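Putative cell adhesion protein (Bacteroides fragilis, PDB 4H40) is probably a fimbrial (pilus) subunit of the fimbrillin-like family, with an inferred role in cell adhesion. Local coordinates at residues I16-G21 and K74-R79; G22-I27 and Y147-M152; L59-D64 and E70-A75; V78-A81 and S86-L89; P91-D96 and V100-S105. One frame throughout, in Å; residues are numbered along the deposited sequence.

How the contacts relate
Contact 1 packs strand 14-19, near the N terminus, on strand 74-79, which belongs to another set of strands. Contact 2 starts just after it, at 22-27, and reaches 147-152. The two cross along the chain, because contact 1 closes while contact 2 is still open. Inside the span of contact 2, contacts 3, 4 and 5 follow in series as three short hairpins. Contacts 1 and 3 end on the same strand, 74-79, and share Lys74 and Ala75. Contact 4 begins on strand 74-79, where contact 1 ends. Contact 5 continues strand 88-94 and lies beside Ala75 through Cys92. Contact 2 ties the chain after strand 14-19 to the loop before strand 153-157.

Contact 1: residues I16-G21 and K74-R79; sequences IDPVAG and KAYLVR
Pro18 lies over one face of the Tyr76 ring. The two side chains approach from opposite directions, Pro18 from strand 14-19 and Tyr76 from strand 74-79. Pro18 CG sits 3.7 Å from the centroid of the Tyr76 ring. It is 24° off the ring normal, displaced toward the rim. This is a CH-pi contact over the face. The closest approach is on the hydroxyl side of the ring, with Pro18 CG 3.4 Å from Tyr76 CZ. Pro18 CD lies farther out, 3.8 Å from Tyr76 OH. The tyrosine has CG anti to its carbonyl carbon (chi1 -67°), and its ring is carried beneath the proline. No hydrogen bond joins the two segments. The strands belong to different sheets, and the CA atoms of Pro18 and Tyr76 are 9.1 Å apart. Strand 14-19 instead bonds through its backbone to Leu108 on one strand and to Gln170 and Leu172 on another. Tyr76 also packs on Leu108 and Pro91. All the touching residues are buried. This is face-to-face packing of two strand layers, as in a beta sandwich, and is consistent with the family's place in the transthyretin clan.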
# COMPACT_ATOMS: atom_id res chain seq x y z
N ILE B 16 -7.41 15.45 48.37
CA ILE B 16 -7.85 15.30 46.98
C ILE B 16 -8.00 13.82 46.61
O ILE B 16 -7.03 13.04 46.61
CB ILE B 16 -6.91 16.08 46.00
CG1 ILE B 16 -6.56 17.50 46.52
CG2 ILE B 16 -7.48 16.12 44.58
CD1 ILE B 16 -7.77 18.52 46.75
N ASP B 17 -9.25 13.44 46.30
CA ASP B 17 -9.65 12.10 45.88
C ASP B 17 -9.94 12.13 44.35
O ASP B 17 -11.04 12.51 43.93
CB ASP B 17 -10.87 11.61 46.72
CG ASP B 17 -11.54 10.33 46.21
OD1 ASP B 17 -10.84 9.29 46.07
OD2 ASP B 17 -12.78 10.37 45.97
N PRO B 18 -8.94 11.81 43.50
CA PRO B 18 -9.18 11.88 42.06
C PRO B 18 -9.96 10.67 41.56
O PRO B 18 -9.76 9.54 42.03
CB PRO B 18 -7.78 11.98 41.47
CG PRO B 18 -6.91 11.34 42.45
CD PRO B 18 -7.56 11.40 43.80
N VAL B 19 -10.87 10.91 40.61
CA VAL B 19 -11.72 9.88 40.01
C VAL B 19 -11.37 9.80 38.53
O VAL B 19 -11.47 10.79 37.81
CB VAL B 19 -13.22 10.16 40.30
CG1 VAL B 19 -14.15 9.38 39.37
CG2 VAL B 19 -13.54 9.84 41.76
N ALA B 20 -10.90 8.61 38.10
CA ALA B 20 -10.50 8.30 36.72
C ALA B 20 -11.59 8.62 35.70
O ALA B 20 -12.77 8.33 35.93
CB ALA B 20 -10.11 6.82 36.61
N GLY B 21 -11.17 9.22 34.58
CA GLY B 21 -12.07 9.60 33.50
C GLY B 21 -11.94 8.74 32.27
O GLY B 21 -12.64 8.96 31.29
N LYS B 74 1.59 14.81 41.89
CA LYS B 74 1.25 13.52 42.50
C LYS B 74 1.07 12.42 41.46
O LYS B 74 0.51 12.67 40.40
CB LYS B 74 -0.03 13.63 43.36
CG LYS B 74 -0.29 12.47 44.33
CD LYS B 74 0.32 12.69 45.70
CE LYS B 74 1.45 11.73 45.97
NZ LYS B 74 2.02 11.93 47.32
N ALA B 75 1.51 11.20 41.80
CA ALA B 75 1.41 10.00 40.98
C ALA B 75 0.41 9.02 41.58
O ALA B 75 0.33 8.90 42.81
CB ALA B 75 2.77 9.35 40.83
N TYR B 76 -0.35 8.32 40.73
CA TYR B 76 -1.36 7.35 41.20
C TYR B 76 -1.26 6.02 40.49
O TYR B 76 -0.84 5.98 39.34
CB TYR B 76 -2.78 7.91 41.01
CG TYR B 76 -3.08 9.09 41.89
CD1 TYR B 76 -2.76 10.39 41.49
CD2 TYR B 76 -3.70 8.93 43.12
CE1 TYR B 76 -3.04 11.49 42.30
CE2 TYR B 76 -3.97 10.02 43.95
CZ TYR B 76 -3.64 11.30 43.53
OH TYR B 76 -3.94 12.40 44.30
N LEU B 77 -1.63 4.92 41.19
CA LEU B 77 -1.65 3.58 40.61
C LEU B 77 -3.11 3.21 40.33
O LEU B 77 -3.99 3.45 41.15
CB LEU B 77 -0.97 2.54 41.52
CG LEU B 77 -0.92 1.10 40.99
CD1 LEU B 77 0.07 0.95 39.85
CD2 LEU B 77 -0.57 0.14 42.08
N VAL B 78 -3.36 2.68 39.13
CA VAL B 78 -4.70 2.30 38.69
C VAL B 78 -4.96 0.84 39.06
O VAL B 78 -4.13 -0.03 38.80
CB VAL B 78 -4.90 2.55 37.16
CG1 VAL B 78 -6.30 2.12 36.68
CG2 VAL B 78 -4.63 4.00 36.78
N ARG B 79 -6.13 0.59 39.66
CA ARG B 79 -6.64 -0.73 39.99
C ARG B 79 -8.13 -0.73 39.70
O ARG B 79 -8.89 0.02 40.32
CB ARG B 79 -6.34 -1.19 41.44
CG ARG B 79 -4.87 -1.49 41.78
CD ARG B 79 -4.23 -2.62 40.99
NE ARG B 79 -2.77 -2.59 41.17
CZ ARG B 79 -1.90 -3.25 40.41
NH1 ARG B 79 -2.32 -4.00 39.40
NH2 ARG B 79 -0.60 -3.15 40.66

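Contact 2: residues G22-I27 and Y147-M152; sequences GYYPSI and YTQTAM
Tyr24 packs against Gln149 and Thr150. This is buried strand-to-loop packing in the fimbrillin-like fold, where the short, weakly bonded strand 23-24 meets the loop before strand 153-157. In the second segment, Tyr147 opens a turn and its carbonyl takes a weak bond from the N of Thr150. Thr148 follows, with OG1 making a weak bond to Gln149 OE1. Gln149 is the first residue to touch Tyr24. Its CB lies 3.4 Å from Tyr24 OH, and its CG is close to the same oxygen. The Gln149 chain bends at chi2 (87°), which takes the amide away from the tyrosine. The amide plane stands 78° from the Tyr24 ring, and its NE2 bonds to Gly40 O. Thr150 comes next. Its OG1 sits at the edge of the Tyr147 ring, in plane, and bonds to Asp144 O. That hydroxyl is therefore satisfied away from Tyr24, and the methyl branch meets the ring. Ile48, Pro176 and Ile178 also pack on Tyr24, and Ile178 touches Thr150 as well. The Thr150 methyl is shared between two ring carbons: CG2 is 3.6 Å from both Tyr24 CD2 and Tyr24 CE2.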
# COMPACT_ATOMS: atom_id res chain seq x y z
N GLY B 22 -11.04 7.76 32.34
CA GLY B 22 -10.78 6.80 31.27
C GLY B 22 -9.87 7.33 30.18
O GLY B 22 -9.15 8.31 30.38
N TYR B 23 -9.86 6.64 29.04
CA TYR B 23 -9.06 7.10 27.92
C TYR B 23 -9.74 6.78 26.59
O TYR B 23 -10.58 5.89 26.50
CB TYR B 23 -7.62 6.54 27.97
CG TYR B 23 -7.46 5.10 27.53
CD1 TYR B 23 -7.67 4.06 28.42
CD2 TYR B 23 -6.97 4.79 26.27
CE1 TYR B 23 -7.43 2.73 28.06
CE2 TYR B 23 -6.75 3.47 25.89
CZ TYR B 23 -6.99 2.44 26.78
OH TYR B 23 -6.77 1.13 26.40
N TYR B 24 -9.38 7.56 25.56
CA TYR B 24 -9.81 7.33 24.20
C TYR B 24 -8.73 6.50 23.56
O TYR B 24 -7.57 6.95 23.48
CB TYR B 24 -10.04 8.65 23.45
CG TYR B 24 -11.26 9.41 23.87
CD1 TYR B 24 -12.52 9.06 23.39
CD2 TYR B 24 -11.16 10.53 24.70
CE1 TYR B 24 -13.66 9.78 23.74
CE2 TYR B 24 -12.29 11.26 25.06
CZ TYR B 24 -13.54 10.88 24.59
OH TYR B 24 -14.67 11.59 24.93
N PRO B 25 -9.02 5.23 23.20
CA PRO B 25 -7.98 4.38 22.61
C PRO B 25 -7.63 4.80 21.18
O PRO B 25 -8.41 5.47 20.50
CB PRO B 25 -8.61 3.00 22.64
CG PRO B 25 -10.06 3.27 22.52
CD PRO B 25 -10.31 4.51 23.29
N SER B 26 -6.48 4.37 20.73
CA SER B 26 -5.99 4.61 19.39
C SER B 26 -6.93 3.96 18.34
O SER B 26 -7.39 2.84 18.57
CB SER B 26 -4.58 4.03 19.28
OG SER B 26 -4.08 4.25 17.98
N ILE B 27 -7.23 4.67 17.22
CA ILE B 27 -8.09 4.17 16.13
C ILE B 27 -7.40 4.33 14.77
O ILE B 27 -6.38 5.01 14.67
CB ILE B 27 -9.50 4.85 16.10
CG1 ILE B 27 -9.42 6.38 15.94
CG2 ILE B 27 -10.40 4.42 17.26
CD1 ILE B 27 -10.35 6.92 14.81
N TYR B 147 -8.94 18.65 21.49
CA TYR B 147 -10.35 18.22 21.58
C TYR B 147 -10.95 18.69 22.87
O TYR B 147 -10.25 18.74 23.88
CB TYR B 147 -10.50 16.70 21.43
CG TYR B 147 -9.56 16.10 20.41
CD1 TYR B 147 -9.80 16.22 19.05
CD2 TYR B 147 -8.37 15.49 20.81
CE1 TYR B 147 -8.90 15.74 18.11
CE2 TYR B 147 -7.46 15.00 19.87
CZ TYR B 147 -7.73 15.13 18.52
OH TYR B 147 -6.84 14.64 17.59
N THR B 148 -12.23 19.05 22.85
CA THR B 148 -12.92 19.60 24.02
C THR B 148 -13.06 18.57 25.14
O THR B 148 -12.91 18.91 26.32
CB THR B 148 -14.30 20.18 23.63
OG1 THR B 148 -15.13 19.15 23.08
CG2 THR B 148 -14.19 21.32 22.63
N GLN B 149 -13.31 17.31 24.76
CA GLN B 149 -13.53 16.19 25.68
C GLN B 149 -12.31 15.92 26.59
O GLN B 149 -12.49 15.57 27.77
CB GLN B 149 -13.90 14.92 24.88
CG GLN B 149 -15.27 14.96 24.20
CD GLN B 149 -15.30 15.58 22.81
OE1 GLN B 149 -14.27 15.95 22.21
NE2 GLN B 149 -16.49 15.67 22.24
N THR B 150 -11.10 16.12 26.03
CA THR B 150 -9.79 15.83 26.64
C THR B 150 -9.02 17.10 27.06
O THR B 150 -7.96 17.00 27.70
CB THR B 150 -8.94 15.00 25.65
OG1 THR B 150 -8.67 15.77 24.48
CG2 THR B 150 -9.60 13.71 25.27
N ALA B 151 -9.56 18.29 26.74
CA ALA B 151 -8.96 19.59 27.08
C ALA B 151 -8.83 19.77 28.58
O ALA B 151 -9.63 19.22 29.35
CB ALA B 151 -9.80 20.72 26.50
N MSE B 152 -7.80 20.53 28.97
CA MSE B 152 -7.44 20.86 30.35
C MSE B 152 -8.58 21.58 31.05
O MSE B 152 -9.23 22.45 30.46
CB MSE B 152 -6.17 21.72 30.36
CG MSE B 152 -5.79 22.25 31.73
SE MSE B 152 -4.20 23.35 31.72
CE MSE B 152 -4.82 24.79 30.58

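Contact 3: residues L59-D64 and E70-A75; sequences LVVYDD and EEYSKA
Leu59 and Lys74 form an antiparallel hydrogen-bonded pair, with their CA atoms 5.2 Å apart and two backbone bonds between them. Leu59 N reaches Lys74 O at 2.7 Å, and Lys74 N reaches Leu59 O at 3.2 Å. Both bonds are nearly straight at the hydrogen. The pair belongs to the beta hairpin of strands 56-62 and 74-79. The second segment is not yet in the ladder before Lys74, and Val61 bonds through its backbone to Leu69 instead. The chain at Glu70 to Ser73 makes a turn, closed by Ser73 N on Glu70 O.

Leu59 and Lys74 send their side chains to the same face of the sheet. Leu59 CB rests against Lys74 O, and the leucine continues onto Leu108, Ile119 and Leu174. The lysine tip leads away from Leu59, and its NZ bonds to Thr106 O. Ser73 turns its hydroxyl to Arg58 NH1.

The main side-chain contact is Val61 with Tyr72. Their CB atoms are 3.7 Å apart. Val61 uses both methyls. With CG1 anti to the valine N (chi1 175°), the other methyl, CG2, comes 3.6 Å from Tyr72 O. The hydroxyl end of the tyrosine leads away from Val61 toward strand 108-110. There the ring packs on Leu108 and Met110, and its OH bonds to Lys111 N. One face of the ring carries Glu71 CG, 4.2 Å above the plane. Val61 meets the ring only at its edge and near its plane, where CG1 is 3.9 Å from Tyr72 CD2.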
# COMPACT_ATOMS: atom_id res chain seq x y z
N LEU B 59 -0.64 13.58 38.13
CA LEU B 59 -1.48 14.75 38.23
C LEU B 59 -0.54 15.95 38.32
O LEU B 59 0.26 16.00 39.24
CB LEU B 59 -2.38 14.59 39.47
CG LEU B 59 -3.58 15.51 39.64
CD1 LEU B 59 -4.66 15.21 38.63
CD2 LEU B 59 -4.17 15.30 41.00
N VAL B 60 -0.54 16.82 37.27
CA VAL B 60 0.29 18.04 37.14
C VAL B 60 -0.60 19.23 37.53
O VAL B 60 -1.64 19.44 36.88
CB VAL B 60 0.91 18.23 35.71
CG1 VAL B 60 1.88 19.40 35.66
CG2 VAL B 60 1.57 16.95 35.19
N VAL B 61 -0.22 19.97 38.59
CA VAL B 61 -1.01 21.09 39.10
C VAL B 61 -0.36 22.43 38.72
O VAL B 61 0.87 22.57 38.77
CB VAL B 61 -1.24 20.97 40.62
CG1 VAL B 61 -1.96 22.19 41.19
CG2 VAL B 61 -2.04 19.71 40.94
N TYR B 62 -1.21 23.40 38.34
CA TYR B 62 -0.87 24.78 37.99
C TYR B 62 -1.74 25.76 38.81
O TYR B 62 -2.85 25.40 39.19
CB TYR B 62 -1.08 25.05 36.49
CG TYR B 62 -0.33 24.11 35.57
CD1 TYR B 62 -0.91 22.92 35.13
CD2 TYR B 62 0.94 24.43 35.10
CE1 TYR B 62 -0.23 22.06 34.28
CE2 TYR B 62 1.62 23.58 34.23
CZ TYR B 62 1.04 22.40 33.81
OH TYR B 62 1.72 21.57 32.96
N ASP B 63 -1.26 27.00 39.04
CA ASP B 63 -2.09 27.98 39.75
C ASP B 63 -3.10 28.60 38.75
O ASP B 63 -3.14 28.17 37.59
CB ASP B 63 -1.24 29.05 40.47
CG ASP B 63 -0.29 29.88 39.61
OD1 ASP B 63 -0.41 29.83 38.37
OD2 ASP B 63 0.55 30.60 40.19
N ASP B 64 -3.92 29.59 39.19
CA ASP B 64 -4.92 30.25 38.34
C ASP B 64 -4.28 31.01 37.14
O ASP B 64 -4.96 31.25 36.14
CB ASP B 64 -5.82 31.20 39.16
CG ASP B 64 -5.10 32.10 40.15
OD1 ASP B 64 -4.26 32.92 39.71
OD2 ASP B 64 -5.41 32.02 41.36
N GLU B 70 5.01 22.46 41.51
CA GLU B 70 5.81 21.25 41.74
C GLU B 70 5.41 20.52 43.05
O GLU B 70 5.41 19.29 43.09
CB GLU B 70 7.30 21.67 41.79
CG GLU B 70 8.30 20.53 41.91
CD GLU B 70 8.61 20.04 43.32
OE1 GLU B 70 8.60 20.86 44.26
OE2 GLU B 70 8.88 18.83 43.47
N GLU B 71 5.05 21.29 44.11
CA GLU B 71 4.65 20.77 45.42
C GLU B 71 3.37 19.90 45.35
O GLU B 71 3.24 18.95 46.13
CB GLU B 71 4.47 21.91 46.45
CG GLU B 71 3.48 23.01 46.07
CD GLU B 71 4.06 24.31 45.56
OE1 GLU B 71 4.67 24.32 44.46
OE2 GLU B 71 3.85 25.35 46.24
N TYR B 72 2.45 20.21 44.41
CA TYR B 72 1.21 19.46 44.28
C TYR B 72 1.29 18.36 43.21
O TYR B 72 0.26 17.77 42.86
CB TYR B 72 0.03 20.40 44.02
CG TYR B 72 -0.36 21.30 45.17
CD1 TYR B 72 -0.14 20.91 46.49
CD2 TYR B 72 -0.99 22.52 44.95
CE1 TYR B 72 -0.51 21.73 47.56
CE2 TYR B 72 -1.36 23.35 46.01
CZ TYR B 72 -1.12 22.95 47.31
OH TYR B 72 -1.49 23.75 48.36
N SER B 73 2.51 18.07 42.70
CA SER B 73 2.71 17.01 41.71
C SER B 73 2.51 15.65 42.41
O SER B 73 3.14 15.41 43.44
CB SER B 73 4.08 17.14 41.06
OG SER B 73 4.08 16.55 39.77
N LYS B 74 1.59 14.81 41.89
CA LYS B 74 1.25 13.52 42.50
C LYS B 74 1.07 12.42 41.46
O LYS B 74 0.51 12.67 40.40
CB LYS B 74 -0.03 13.63 43.36
CG LYS B 74 -0.29 12.47 44.33
CD LYS B 74 0.32 12.69 45.70
CE LYS B 74 1.45 11.73 45.97
NZ LYS B 74 2.02 11.93 47.32
N ALA B 75 1.51 11.20 41.80
CA ALA B 75 1.41 10.00 40.98
C ALA B 75 0.41 9.02 41.58
O ALA B 75 0.33 8.90 42.81
CB ALA B 75 2.77 9.35 40.83

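Contact 4: residues V78-A81 and S86-L89; sequences VRNA and SSLL
Arg79 and Leu88 form an antiparallel hydrogen-bonded pair near the turn of the beta hairpin that joins strands 74-79 and 88-94. Arg79 N bonds to Leu88 O at 3.1 Å. Leu88 N returns to Arg79 O at 2.8 Å, from above the carbonyl plane. Arg79 O also takes a weak bond from Ala81 N, which closes an inverse gamma turn centred on Asn80.

The Leu88 side chain runs back over this turn. Its CB lies 3.5 Å from Arg79 O. Its CG is near both Arg79 O and Ala81 C. CG is anti to the leucine's carbonyl carbon (chi1 -58°), and an extended chi2 carries CD1 onto Ala81. There CD1 is 3.7 Å from Ala81 C and 3.9 Å from Ala81 CB. Nearer the turn on Leu88's own arm, Ser86 O receives a CA-H...O contact from Asn80 CA at 3.2 Å.

Arg79 points to the same face as Leu88, but its tip leads away to a salt bridge with Asp53. Val78 and Leu89, a non-hydrogen-bonded pair, occupy the opposite face with Leu51 near Val78. They lie side by side and point the same way, with Val78 CG2 3.7 Å from Leu89 CD2.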
# COMPACT_ATOMS: atom_id res chain seq x y z
N VAL B 78 -3.36 2.68 39.13
CA VAL B 78 -4.70 2.30 38.69
C VAL B 78 -4.96 0.84 39.06
O VAL B 78 -4.13 -0.03 38.80
CB VAL B 78 -4.90 2.55 37.16
CG1 VAL B 78 -6.30 2.12 36.68
CG2 VAL B 78 -4.63 4.00 36.78
N ARG B 79 -6.13 0.59 39.66
CA ARG B 79 -6.64 -0.73 39.99
C ARG B 79 -8.13 -0.73 39.70
O ARG B 79 -8.89 0.02 40.32
CB ARG B 79 -6.34 -1.19 41.44
CG ARG B 79 -4.87 -1.49 41.78
CD ARG B 79 -4.23 -2.62 40.99
NE ARG B 79 -2.77 -2.59 41.17
CZ ARG B 79 -1.90 -3.25 40.41
NH1 ARG B 79 -2.32 -4.00 39.40
NH2 ARG B 79 -0.60 -3.15 40.66
N ASN B 80 -8.54 -1.54 38.70
CA ASN B 80 -9.93 -1.69 38.28
C ASN B 80 -10.67 -2.56 39.30
O ASN B 80 -11.20 -3.63 38.98
CB ASN B 80 -9.99 -2.26 36.85
CG ASN B 80 -9.59 -1.28 35.78
OD1 ASN B 80 -9.32 -0.09 36.02
ND2 ASN B 80 -9.56 -1.75 34.55
N ALA B 81 -10.71 -2.05 40.55
CA ALA B 81 -11.29 -2.70 41.71
C ALA B 81 -12.61 -2.06 42.15
O ALA B 81 -13.21 -2.57 43.10
CB ALA B 81 -10.28 -2.67 42.85
N SER B 86 -14.99 -0.95 37.82
CA SER B 86 -14.57 0.46 37.71
C SER B 86 -13.13 0.71 38.19
O SER B 86 -12.61 -0.04 39.01
CB SER B 86 -15.51 1.35 38.52
OG SER B 86 -16.76 1.50 37.87
N SER B 87 -12.50 1.79 37.69
CA SER B 87 -11.14 2.16 38.08
C SER B 87 -11.10 2.91 39.43
O SER B 87 -12.00 3.72 39.73
CB SER B 87 -10.50 3.01 36.99
OG SER B 87 -10.43 2.32 35.76
N LEU B 88 -10.04 2.62 40.24
CA LEU B 88 -9.71 3.29 41.51
C LEU B 88 -8.25 3.77 41.48
O LEU B 88 -7.38 3.04 41.00
CB LEU B 88 -9.96 2.38 42.72
CG LEU B 88 -11.40 1.83 42.88
CD1 LEU B 88 -11.47 0.88 44.03
CD2 LEU B 88 -12.43 2.95 43.05
N LEU B 89 -7.98 5.02 41.96
CA LEU B 89 -6.65 5.65 41.92
C LEU B 89 -5.98 5.71 43.30
O LEU B 89 -6.49 6.36 44.22
CB LEU B 89 -6.73 7.05 41.30
CG LEU B 89 -7.28 7.13 39.87
CD1 LEU B 89 -7.68 8.55 39.51
CD2 LEU B 89 -6.29 6.61 38.87

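Contact 5: residues P91-D96 and V100-S105; sequences PCEVDD and VISSSS
Val94 and Val100 pair across a short, strongly twisted beta hairpin at the surface. Strand 91-94 and the weakly bonded strand 100-102 run 98° apart, and the two valine side chains diverge. One straight backbone bond joins the arms, from Ile101 N to Glu93 O at 2.9 Å.

Ile101 wraps over the chain after that bond. Its CG1 is tucked between its own N and carbonyl carbon (chi1 48°), and chi2 is extended. CD1 therefore reaches 3.5 Å from Val94 O, while CG2 lies 3.9 Å from Asp95 CB. The carboxylate of Asp95 bonds instead to Ala99 N in the turn. On the other side, Val100 CG1 meets Cys92 SG at 3.8 Å, and both residues also pack on Leu77.

Glu93 bends at chi2 beside two serines. Its CB is 3.4 Å from Ser102 OG, and its CG is 3.5 Å from Ser104 OG. The two serines are joined by a bond from Ser102 OG to Ser104 OG. The glutamate carboxylate makes a long, weak ion pair with Lys74.

Farther along, Ser105 OG stands anti to the serine N, which turns it across the gap to the first strand. It donates to Pro91 O at 2.9 Å, tilted 21° from the carbonyl plane.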
# COMPACT_ATOMS: atom_id res chain seq x y z
N PRO B 91 -2.62 6.64 45.63
CA PRO B 91 -1.35 7.39 45.66
C PRO B 91 -0.15 6.45 45.69
O PRO B 91 -0.16 5.44 46.38
CB PRO B 91 -1.46 8.21 46.96
CG PRO B 91 -2.91 8.34 47.20
CD PRO B 91 -3.53 7.07 46.71
N CYS B 92 0.85 6.75 44.87
CA CYS B 92 2.05 5.92 44.79
C CYS B 92 3.29 6.79 44.55
O CYS B 92 3.18 8.01 44.39
CB CYS B 92 1.90 4.84 43.71
SG CYS B 92 1.85 5.47 42.01
N GLU B 93 4.46 6.15 44.58
CA GLU B 93 5.75 6.79 44.31
C GLU B 93 6.33 6.13 43.08
O GLU B 93 6.29 4.90 42.96
CB GLU B 93 6.69 6.69 45.52
CG GLU B 93 6.27 7.56 46.69
CD GLU B 93 6.22 9.06 46.46
OE1 GLU B 93 7.08 9.60 45.72
OE2 GLU B 93 5.33 9.71 47.05
N VAL B 94 6.77 6.95 42.11
CA VAL B 94 7.27 6.40 40.84
C VAL B 94 8.68 6.91 40.52
O VAL B 94 9.15 7.89 41.10
CB VAL B 94 6.31 6.68 39.65
CG1 VAL B 94 5.01 5.89 39.78
CG2 VAL B 94 6.04 8.18 39.47
N ASP B 95 9.32 6.22 39.55
CA ASP B 95 10.61 6.61 38.99
C ASP B 95 10.33 7.66 37.88
O ASP B 95 9.16 7.95 37.60
CB ASP B 95 11.40 5.38 38.48
CG ASP B 95 10.84 4.60 37.28
OD1 ASP B 95 9.82 5.04 36.70
OD2 ASP B 95 11.44 3.56 36.91
N ASP B 96 11.37 8.19 37.23
CA ASP B 96 11.18 9.20 36.18
C ASP B 96 10.43 8.65 34.95
O ASP B 96 9.87 9.44 34.19
CB ASP B 96 12.53 9.84 35.78
CG ASP B 96 13.11 10.81 36.81
OD1 ASP B 96 12.47 11.01 37.88
OD2 ASP B 96 14.19 11.39 36.53
N VAL B 100 6.10 2.17 39.35
CA VAL B 100 6.04 2.27 40.82
C VAL B 100 7.35 1.73 41.44
O VAL B 100 7.87 0.69 41.01
CB VAL B 100 4.78 1.67 41.52
CG1 VAL B 100 3.49 2.25 40.93
CG2 VAL B 100 4.75 0.14 41.48
N ILE B 101 7.90 2.50 42.40
CA ILE B 101 9.14 2.17 43.10
C ILE B 101 8.87 1.84 44.58
O ILE B 101 9.66 1.10 45.17
CB ILE B 101 10.25 3.26 42.95
CG1 ILE B 101 9.72 4.69 43.23
CG2 ILE B 101 10.93 3.13 41.57
CD1 ILE B 101 10.77 5.81 43.33
N SER B 102 7.80 2.36 45.20
CA SER B 102 7.57 1.99 46.60
C SER B 102 6.08 1.85 46.94
O SER B 102 5.19 2.20 46.14
CB SER B 102 8.27 2.95 47.57
OG SER B 102 7.71 4.25 47.63
N SER B 103 5.84 1.30 48.16
CA SER B 103 4.53 1.01 48.74
C SER B 103 3.76 2.30 49.05
O SER B 103 2.64 2.46 48.56
CB SER B 103 4.69 0.18 50.01
OG SER B 103 5.43 -1.02 49.78
N SER B 104 4.39 3.21 49.84
CA SER B 104 3.89 4.50 50.35
C SER B 104 2.74 5.11 49.51
O SER B 104 2.86 5.34 48.30
CB SER B 104 5.03 5.51 50.52
OG SER B 104 6.01 5.45 49.50
N SER B 105 1.61 5.33 50.21
CA SER B 105 0.37 5.89 49.70
C SER B 105 0.04 7.13 50.54
O SER B 105 -0.73 7.06 51.51
CB SER B 105 -0.74 4.84 49.73
OG SER B 105 -1.74 5.08 48.76